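Local coordinates for protein ebony (Drosophila melanogaster, PDB 6DYM) that forms the C-terminal, atypical condensation domain of a nonribosomal peptide synthetase, where it probably catalyses peptide-bond formation between beta-alanine and biogenic amines, at residues L40-D43 and Y44-I47; E144-V147 and L148-A151; P8-L11 and E12-Q15. All coordinates share one frame; numbering follows the deposited sequence.

All three contacts are local and partly buried, and each sets a few buried side chains against a more exposed polar edge. Contact 1 lies in the first turns of helix 41-58. Contact 3 leads from strand 4-8 into helix 14-25, and its residues also pack on helix 41-58; the centres of the two are about 17 Å apart. Contact 2 belongs to helix 133-153, its centre about 27 Å from that of contact 1, across the centre of the chain. Contact 1 relies on backbone oxygens, a serine hydroxyl and one aspartate at a helix start. Contacts 2 and 3 each add a salt bridge, on a regular helix and in a turn; in contact 3 a buried histidine also bonds to the backbone.

Contact 1: residues L40-D43 and Y44-I47; sequences LRTD and YSDI
The backbone oxygen Thr42 O is gripped by two donors from the next turn. Asp46 N reaches it at 2.8 Å with an N-H...O angle of 154°. Ser45 OG adds a weak hydrogen bond to Thr42 O at 3.3 Å. The Ser45 hydroxyl sits between its own backbone N and carbonyl carbon (chi1 61°), which turns OG back toward the preceding turn. The Asp46 carboxylate also lies beside Thr42 O, but as another acceptor it makes no bond there.

Arg41 O has two weaker partners. Ser45 N lies 3.3 Å from Arg41 O, and Tyr44 N lies 3.1 Å from it; both bonds are weak. The same oxygen sits at the edge of the Tyr44 ring, near its plane, with Tyr44 CD2 3.8 Å from Arg41 O.

Asp43, in the first turn of the helix, turns its carboxylate back to the backbone of Leu40, just before the helix. Asp43 OD2 accepts a nearly straight bond from Leu40 N; the modelled 2.5 Å is unusually short and the exact length is doubtful. The donor comes from above the carboxylate plane. Asp43 N in turn bonds to Leu40 O, so the two residues hold each other reciprocally. One turn on, Ile47 CD1 rests 3.4 Å from Asp43 O.

The Tyr44 hydroxyl is hydrogen-bonded to Glu32. Tyr44 and Ile47 are the buried residues here, and both pack on Leu93; Ile47 also meets Phe97. The start of helix 41-58 thus lies against helix 93-111, while Arg41 touches Val22 and Ser45 touches Ile18 of helix 14-25.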
ATOM      1  N   LEU A  40       2.527   3.688  17.316  1.00 53.17           N
ATOM      2  CA  LEU A  40       1.983   5.029  17.455  1.00 48.09           C
ATOM      3  C   LEU A  40       1.664   5.606  16.083  1.00 46.87           C
ATOM      4  O   LEU A  40       2.222   5.187  15.065  1.00 44.65           O
ATOM      5  CB  LEU A  40       2.962   5.954  18.193  1.00 46.10           C
ATOM      6  CG  LEU A  40       3.770   5.338  19.338  1.00 45.03           C
ATOM      7  CD1 LEU A  40       4.796   6.329  19.864  1.00 45.03           C
ATOM      8  CD2 LEU A  40       2.852   4.865  20.452  1.00 41.69           C
ATOM      9  N   ARG A  41       0.753   6.585  16.070  1.00 50.19           N
ATOM     10  CA  ARG A  41       0.401   7.254  14.820  1.00 41.89           C
ATOM     11  C   ARG A  41       1.622   7.876  14.164  1.00 49.07           C
ATOM     12  O   ARG A  41       1.755   7.853  12.935  1.00 48.56           O
ATOM     13  CB  ARG A  41      -0.652   8.329  15.071  1.00 52.89           C
ATOM     14  CG  ARG A  41      -1.917   7.845  15.744  1.00 53.27           C
ATOM     15  CD  ARG A  41      -2.740   9.033  16.204  1.00 54.44           C
ATOM     16  NE  ARG A  41      -3.698   8.676  17.243  1.00 62.64           N
ATOM     17  CZ  ARG A  41      -4.973   8.392  17.004  1.00 69.90           C
ATOM     18  NH1 ARG A  41      -5.436   8.420  15.761  1.00 64.73           N
ATOM     19  NH2 ARG A  41      -5.785   8.078  18.006  1.00 69.74           N
ATOM     20  N   THR A  42       2.530   8.440  14.969  1.00 45.32           N
ATOM     21  CA  THR A  42       3.704   9.098  14.411  1.00 45.68           C
ATOM     22  C   THR A  42       4.636   8.119  13.712  1.00 41.72           C
ATOM     23  O   THR A  42       5.469   8.547  12.907  1.00 41.51           O
ATOM     24  CB  THR A  42       4.467   9.861  15.502  1.00 44.18           C
ATOM     25  OG1 THR A  42       4.986   8.938  16.471  1.00 45.33           O
ATOM     26  CG2 THR A  42       3.547  10.862  16.190  1.00 40.07           C
ATOM     27  N   ASP A  43       4.516   6.818  13.991  1.00 41.45           N
ATOM     28  CA  ASP A  43       5.324   5.841  13.268  1.00 41.42           C
ATOM     29  C   ASP A  43       5.009   5.873  11.778  1.00 34.60           C
ATOM     30  O   ASP A  43       5.908   5.738  10.940  1.00 42.51           O
ATOM     31  CB  ASP A  43       5.100   4.440  13.839  1.00 41.68           C
ATOM     32  CG  ASP A  43       5.444   4.349  15.318  1.00 50.95           C
ATOM     33  OD1 ASP A  43       6.442   4.978  15.733  1.00 50.23           O
ATOM     34  OD2 ASP A  43       4.728   3.645  16.065  1.00 50.84           O
ATOM     35  N   TYR A  44       3.737   6.070  11.425  1.00 41.40           N
ATOM     36  CA  TYR A  44       3.369   6.174  10.018  1.00 42.87           C
ATOM     37  C   TYR A  44       3.763   7.529   9.439  1.00 39.63           C
ATOM     38  O   TYR A  44       4.341   7.602   8.350  1.00 38.67           O
ATOM     39  CB  TYR A  44       1.870   5.938   9.848  1.00 37.64           C
ATOM     40  CG  TYR A  44       1.388   4.585  10.322  1.00 49.52           C
ATOM     41  CD1 TYR A  44       1.585   3.442   9.553  1.00 45.58           C
ATOM     42  CD2 TYR A  44       0.727   4.454  11.537  1.00 50.86           C
ATOM     43  CE1 TYR A  44       1.135   2.203   9.987  1.00 40.43           C
ATOM     44  CE2 TYR A  44       0.278   3.225  11.978  1.00 54.81           C
ATOM     45  CZ  TYR A  44       0.483   2.104  11.201  1.00 51.69           C
ATOM     46  OH  TYR A  44       0.028   0.884  11.648  1.00 51.25           O
ATOM     47  N   SER A  45       3.457   8.614  10.154  1.00 42.38           N
ATOM     48  CA  SER A  45       3.747   9.942   9.623  1.00 42.52           C
ATOM     49  C   SER A  45       5.246  10.197   9.518  1.00 39.88           C
ATOM     50  O   SER A  45       5.686  10.909   8.607  1.00 36.15           O
ATOM     51  CB  SER A  45       3.072  11.013  10.482  1.00 35.85           C
ATOM     52  OG  SER A  45       3.550  10.986  11.814  1.00 40.43           O
ATOM     53  N   ASP A  46       6.045   9.621  10.426  1.00 34.26           N
ATOM     54  CA  ASP A  46       7.493   9.777  10.335  1.00 32.97           C
ATOM     55  C   ASP A  46       8.029   9.173   9.043  1.00 43.00           C
ATOM     56  O   ASP A  46       8.890   9.767   8.382  1.00 41.87           O
ATOM     57  CB  ASP A  46       8.178   9.131  11.543  1.00 47.44           C
ATOM     58  CG  ASP A  46       8.049   9.964  12.811  1.00 50.16           C
ATOM     59  OD1 ASP A  46       7.451  11.062  12.761  1.00 50.22           O
ATOM     60  OD2 ASP A  46       8.539   9.513  13.868  1.00 52.54           O
ATOM     61  N   ILE A  47       7.531   7.991   8.670  1.00 40.43           N
ATOM     62  CA  ILE A  47       7.966   7.354   7.429  1.00 36.38           C
ATOM     63  C   ILE A  47       7.564   8.204   6.228  1.00 39.35           C
ATOM     64  O   ILE A  47       8.361   8.429   5.308  1.00 31.71           O
ATOM     65  CB  ILE A  47       7.393   5.927   7.327  1.00 34.09           C
ATOM     66  CG1 ILE A  47       8.114   4.985   8.296  1.00 43.47           C
ATOM     67  CG2 ILE A  47       7.494   5.409   5.903  1.00 36.74           C
ATOM     68  CD1 ILE A  47       7.322   3.732   8.641  1.00 45.84           C
TER

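Contact 2: residues E144-V147 and L148-A151; sequences EHEV and LRVA
In the beta-alpha-beta unit of strand 119-127, helix 133-153 and strand 158-163, Glu146 and Arg149 meet on the connecting helix. Their side chains lie side by side and point the same way. Glu146 OE1 accepts a hydrogen bond from Arg149 NE at 3.1 Å, within a salt bridge. The donor arrives on the syn side of Glu146 OE1, tilted out of the carboxylate plane, and the carboxylate and guanidinium planes are 21° apart. Glu146 is bent at its second torsion (chi2 -55°), which folds the carboxylate over toward Arg149.

The other carboxylate oxygen is used as well. His145 ND1 donates to Glu146 OE2 at 3.1 Å, with the oxygen almost in the imidazole plane. The donor is on the anti side of Glu146 OE2, likewise tilted from the carboxylate plane. One carboxylate therefore serves a neighbour along the chain and one a turn ahead, which should limit its rotation. The guanidinium has a second acid partner, since Arg149 NH1 forms a salt bridge with Glu153.

The i to i+4 backbone bonds of the helix continue through the contact. Val150 N lies 2.9 Å from Glu146 O, and Ala151 N lies 3.0 Å from Val147 O. Arg149 N to His145 O is longer, 3.3 Å, and Leu148 N to Glu144 O is weak. Leu148 lays its CD1 3.7 Å from Glu144 OE1, an oxygen that is hydrogen-bonded to the Tyr177 hydroxyl.

Val147 and Ala151 are buried and pack on the sheet. Both touch Ile159; Val147 meets Met125 and Ala151 meets Leu120. Glu146 also touches Phe62 of strand 62-66. A helix joining the parallel strands 119-127 and 158-163 is a beta-alpha-beta crossover, and the strand order fits the GNAT acetyltransferase fold.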
ATOM      1  N   GLU A 144      -8.061   1.795  -7.923  1.00 25.91           N
ATOM      2  CA  GLU A 144      -7.589   0.591  -8.594  1.00 24.48           C
ATOM      3  C   GLU A 144      -7.551   0.794 -10.103  1.00 31.62           C
ATOM      4  O   GLU A 144      -6.605   0.370 -10.781  1.00 30.61           O
ATOM      5  CB  GLU A 144      -8.504  -0.570  -8.220  1.00 27.48           C
ATOM      6  CG  GLU A 144      -8.203  -1.871  -8.905  1.00 43.69           C
ATOM      7  CD  GLU A 144      -6.729  -2.236  -8.870  1.00 50.53           C
ATOM      8  OE1 GLU A 144      -6.211  -2.622  -9.945  1.00 43.98           O
ATOM      9  OE2 GLU A 144      -6.118  -2.135  -7.795  1.00 47.90           O
ATOM     10  N   HIS A 145      -8.586   1.439 -10.646  1.00 24.07           N
ATOM     11  CA  HIS A 145      -8.645   1.734 -12.071  1.00 23.03           C
ATOM     12  C   HIS A 145      -7.565   2.729 -12.476  1.00 27.74           C
ATOM     13  O   HIS A 145      -6.979   2.603 -13.554  1.00 32.55           O
ATOM     14  CB  HIS A 145     -10.044   2.266 -12.423  1.00 33.66           C
ATOM     15  CG  HIS A 145     -10.215   2.698 -13.850  1.00 38.57           C
ATOM     16  ND1 HIS A 145      -9.882   3.962 -14.292  1.00 42.67           N
ATOM     17  CD2 HIS A 145     -10.736   2.050 -14.920  1.00 38.16           C
ATOM     18  CE1 HIS A 145     -10.164   4.064 -15.579  1.00 39.87           C
ATOM     19  NE2 HIS A 145     -10.684   2.919 -15.984  1.00 47.35           N
ATOM     20  N   GLU A 146      -7.286   3.723 -11.631  1.00 24.74           N
ATOM     21  CA  GLU A 146      -6.306   4.740 -12.000  1.00 27.17           C
ATOM     22  C   GLU A 146      -4.869   4.255 -11.844  1.00 26.74           C
ATOM     23  O   GLU A 146      -3.990   4.702 -12.589  1.00 24.77           O
ATOM     24  CB  GLU A 146      -6.522   6.008 -11.176  1.00 31.43           C
ATOM     25  CG  GLU A 146      -7.741   6.810 -11.616  1.00 42.36           C
ATOM     26  CD  GLU A 146      -7.691   7.167 -13.093  1.00 49.37           C
ATOM     27  OE1 GLU A 146      -6.738   7.868 -13.503  1.00 39.29           O
ATOM     28  OE2 GLU A 146      -8.600   6.740 -13.842  1.00 51.98           O
ATOM     29  N   VAL A 147      -4.597   3.366 -10.888  1.00 27.87           N
ATOM     30  CA  VAL A 147      -3.253   2.799 -10.794  1.00 26.04           C
ATOM     31  C   VAL A 147      -2.916   2.043 -12.074  1.00 31.27           C
ATOM     32  O   VAL A 147      -1.807   2.162 -12.613  1.00 29.76           O
ATOM     33  CB  VAL A 147      -3.129   1.907  -9.545  1.00 27.11           C
ATOM     34  CG1 VAL A 147      -1.823   1.127  -9.578  1.00 31.94           C
ATOM     35  CG2 VAL A 147      -3.194   2.756  -8.285  1.00 25.90           C
ATOM     36  N   LEU A 148      -3.878   1.279 -12.597  1.00 31.11           N
ATOM     37  CA  LEU A 148      -3.686   0.606 -13.880  1.00 34.20           C
ATOM     38  C   LEU A 148      -3.353   1.610 -14.979  1.00 34.71           C
ATOM     39  O   LEU A 148      -2.439   1.382 -15.779  1.00 34.53           O
ATOM     40  CB  LEU A 148      -4.941  -0.198 -14.239  1.00 31.27           C
ATOM     41  CG  LEU A 148      -5.224  -1.444 -13.386  1.00 46.79           C
ATOM     42  CD1 LEU A 148      -6.667  -1.940 -13.513  1.00 44.48           C
ATOM     43  CD2 LEU A 148      -4.239  -2.564 -13.702  1.00 39.43           C
ATOM     44  N   ARG A 149      -4.072   2.735 -15.016  1.00 32.83           N
ATOM     45  CA  ARG A 149      -3.839   3.743 -16.048  1.00 31.03           C
ATOM     46  C   ARG A 149      -2.442   4.338 -15.945  1.00 32.91           C
ATOM     47  O   ARG A 149      -1.774   4.557 -16.964  1.00 36.05           O
ATOM     48  CB  ARG A 149      -4.892   4.847 -15.944  1.00 35.16           C
ATOM     49  CG  ARG A 149      -5.104   5.633 -17.222  1.00 46.35           C
ATOM     50  CD  ARG A 149      -5.784   6.967 -16.945  1.00 45.67           C
ATOM     51  NE  ARG A 149      -4.982   7.805 -16.059  1.00 47.69           N
ATOM     52  CZ  ARG A 149      -3.956   8.544 -16.463  1.00 57.00           C
ATOM     53  NH1 ARG A 149      -3.608   8.550 -17.742  1.00 56.96           N
ATOM     54  NH2 ARG A 149      -3.278   9.277 -15.587  1.00 55.35           N
ATOM     55  N   VAL A 150      -1.991   4.633 -14.724  1.00 31.06           N
ATOM     56  CA  VAL A 150      -0.647   5.174 -14.544  1.00 31.03           C
ATOM     57  C   VAL A 150       0.390   4.170 -15.029  1.00 29.76           C
ATOM     58  O   VAL A 150       1.355   4.532 -15.714  1.00 27.09           O
ATOM     59  CB  VAL A 150      -0.429   5.567 -13.071  1.00 33.76           C
ATOM     60  CG1 VAL A 150       1.043   5.902 -12.800  1.00 30.20           C
ATOM     61  CG2 VAL A 150      -1.337   6.736 -12.699  1.00 30.76           C
ATOM     62  N   ALA A 151       0.182   2.888 -14.720  1.00 26.24           N
ATOM     63  CA  ALA A 151       1.127   1.851 -15.122  1.00 28.13           C
ATOM     64  C   ALA A 151       1.323   1.823 -16.637  1.00 31.74           C
ATOM     65  O   ALA A 151       2.462   1.822 -17.122  1.00 28.31           O
ATOM     66  CB  ALA A 151       0.647   0.493 -14.608  1.00 29.78           C
TER

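Contact 3: residues P8-L11 and E12-Q15; sequences PLRL and EHRQ
Glu12 comes first, and its carboxylate reaches back to Arg10. Glu12 OE2 takes a hydrogen bond from Arg10 NH1 at 3.2 Å, part of a salt bridge. The donor stands above the carboxylate plane, 44° out of it, so the pairing is tilted. Glu12 OE2 also lies 3.3 Å from Arg10 CD.

His13 follows and makes two backbone links to Arg10. His13 ND1 accepts from Arg10 N at 3.0 Å, with Arg10 N tilted from the ring plane, while His13 N donates to Arg10 O at 3.1 Å. The His13 ring has CG beside its own backbone N (chi1 -73°), which swings the imidazole back over the chain just before it. There CE1 sits over one face of the Arg10 guanidinium, offset toward its rim. His13 NE2 is hydrogen-bonded to the hydroxyl of Tyr65 on strand 62-66. An alanine here would remove the imidazole, probably leaving Arg10 N without its acceptor and the Tyr65 hydroxyl without this partner.

Arg14 opens helix 14-25. Its CB touches Leu11 O at 3.8 Å, and its NH1 is hydrogen-bonded to Asn49 of helix 41-58. Leu11 O itself is hydrogen-bonded to Trp52.

The buried histidine probably helps to hold the 3-10 turn between strand 4-8 and helix 14-25. The salt bridge joins two exposed residues, so water is likely to weaken it.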
ATOM      1  N   PRO A   8      -2.232  14.228  -9.746  1.00 32.34           N
ATOM      2  CA  PRO A   8      -0.870  13.869  -9.328  1.00 27.47           C
ATOM      3  C   PRO A   8      -0.510  14.506  -7.994  1.00 27.73           C
ATOM      4  O   PRO A   8      -0.948  15.610  -7.663  1.00 25.19           O
ATOM      5  CB  PRO A   8       0.008  14.411 -10.463  1.00 29.56           C
ATOM      6  CG  PRO A   8      -0.888  14.453 -11.646  1.00 37.31           C
ATOM      7  CD  PRO A   8      -2.265  14.772 -11.115  1.00 28.57           C
ATOM      8  N   LEU A   9       0.291  13.775  -7.226  1.00 20.82           N
ATOM      9  CA  LEU A   9       0.711  14.219  -5.907  1.00 27.61           C
ATOM     10  C   LEU A   9       1.511  15.514  -6.002  1.00 30.44           C
ATOM     11  O   LEU A   9       2.414  15.641  -6.835  1.00 33.21           O
ATOM     12  CB  LEU A   9       1.552  13.124  -5.251  1.00 25.65           C
ATOM     13  CG  LEU A   9       1.538  13.011  -3.731  1.00 38.04           C
ATOM     14  CD1 LEU A   9       0.147  12.682  -3.229  1.00 34.16           C
ATOM     15  CD2 LEU A   9       2.534  11.956  -3.291  1.00 24.49           C
ATOM     16  N   ARG A  10       1.173  16.476  -5.144  1.00 33.43           N
ATOM     17  CA  ARG A  10       1.888  17.740  -5.038  1.00 37.00           C
ATOM     18  C   ARG A  10       2.518  17.860  -3.657  1.00 36.04           C
ATOM     19  O   ARG A  10       2.123  17.176  -2.709  1.00 33.64           O
ATOM     20  CB  ARG A  10       0.961  18.938  -5.272  1.00 31.50           C
ATOM     21  CG  ARG A  10       0.427  19.066  -6.679  1.00 39.97           C
ATOM     22  CD  ARG A  10      -0.432  20.314  -6.809  1.00 47.70           C
ATOM     23  NE  ARG A  10      -1.670  20.051  -7.539  1.00 61.06           N
ATOM     24  CZ  ARG A  10      -2.891  20.197  -7.028  1.00 56.60           C
ATOM     25  NH1 ARG A  10      -3.047  20.609  -5.776  1.00 48.84           N
ATOM     26  NH2 ARG A  10      -3.958  19.936  -7.772  1.00 60.96           N
ATOM     27  N   LEU A  11       3.498  18.763  -3.547  1.00 37.87           N
ATOM     28  CA  LEU A  11       4.207  18.930  -2.280  1.00 39.73           C
ATOM     29  C   LEU A  11       3.261  19.352  -1.161  1.00 34.28           C
ATOM     30  O   LEU A  11       3.402  18.906  -0.016  1.00 37.19           O
ATOM     31  CB  LEU A  11       5.333  19.951  -2.444  1.00 33.45           C
ATOM     32  CG  LEU A  11       6.645  19.445  -3.049  1.00 36.65           C
ATOM     33  CD1 LEU A  11       7.726  20.513  -2.943  1.00 38.35           C
ATOM     34  CD2 LEU A  11       7.107  18.156  -2.386  1.00 36.33           C
ATOM     35  N   GLU A  12       2.279  20.194  -1.473  1.00 30.66           N
ATOM     36  CA  GLU A  12       1.374  20.731  -0.462  1.00 35.84           C
ATOM     37  C   GLU A  12       0.300  19.745  -0.018  1.00 39.89           C
ATOM     38  O   GLU A  12      -0.513  20.093   0.847  1.00 36.45           O
ATOM     39  CB  GLU A  12       0.723  22.013  -0.986  1.00 35.32           C
ATOM     40  CG  GLU A  12      -0.412  21.787  -1.972  1.00 43.61           C
ATOM     41  CD  GLU A  12       0.007  22.078  -3.401  1.00 54.47           C
ATOM     42  OE1 GLU A  12       1.229  22.039  -3.682  1.00 56.03           O
ATOM     43  OE2 GLU A  12      -0.879  22.347  -4.241  1.00 50.37           O
ATOM     44  N   HIS A  13       0.277  18.533  -0.577  1.00 32.12           N
ATOM     45  CA  HIS A  13      -0.681  17.505  -0.184  1.00 34.75           C
ATOM     46  C   HIS A  13      -0.248  16.732   1.055  1.00 38.45           C
ATOM     47  O   HIS A  13      -0.957  15.801   1.458  1.00 32.69           O
ATOM     48  CB  HIS A  13      -0.890  16.512  -1.330  1.00 34.14           C
ATOM     49  CG  HIS A  13      -1.700  17.050  -2.470  1.00 30.83           C
ATOM     50  ND1 HIS A  13      -1.450  16.708  -3.782  1.00 25.53           N
ATOM     51  CD2 HIS A  13      -2.757  17.896  -2.495  1.00 33.15           C
ATOM     52  CE1 HIS A  13      -2.320  17.319  -4.567  1.00 30.37           C
ATOM     53  NE2 HIS A  13      -3.122  18.048  -3.811  1.00 32.25           N
ATOM     54  N   ARG A  14       0.881  17.101   1.666  1.00 32.49           N
ATOM     55  CA  ARG A  14       1.531  16.237   2.652  1.00 35.66           C
ATOM     56  C   ARG A  14       0.631  15.971   3.854  1.00 38.34           C
ATOM     57  O   ARG A  14       0.444  14.816   4.258  1.00 32.01           O
ATOM     58  CB  ARG A  14       2.856  16.859   3.098  1.00 33.92           C
ATOM     59  CG  ARG A  14       3.764  15.919   3.876  1.00 37.92           C
ATOM     60  CD  ARG A  14       4.964  16.672   4.437  1.00 41.60           C
ATOM     61  NE  ARG A  14       4.531  17.886   5.121  1.00 48.61           N
ATOM     62  CZ  ARG A  14       4.148  17.933   6.394  1.00 48.23           C
ATOM     63  NH1 ARG A  14       4.160  16.832   7.137  1.00 42.38           N
ATOM     64  NH2 ARG A  14       3.757  19.084   6.927  1.00 51.65           N
ATOM     65  N   GLN A  15       0.076  17.027   4.452  1.00 33.95           N
ATOM     66  CA  GLN A  15      -0.713  16.832   5.664  1.00 35.95           C
ATOM     67  C   GLN A  15      -2.008  16.087   5.370  1.00 34.58           C
ATOM     68  O   GLN A  15      -2.428  15.230   6.155  1.00 34.99           O
ATOM     69  CB  GLN A  15      -1.012  18.169   6.336  1.00 36.98           C
ATOM     70  CG  GLN A  15      -1.547  18.009   7.746  1.00 35.81           C
ATOM     71  CD  GLN A  15      -0.593  17.231   8.634  1.00 47.93           C
ATOM     72  OE1 GLN A  15       0.594  17.547   8.712  1.00 49.58           O
ATOM     73  NE2 GLN A  15      -1.105  16.199   9.298  1.00 47.41           N
TER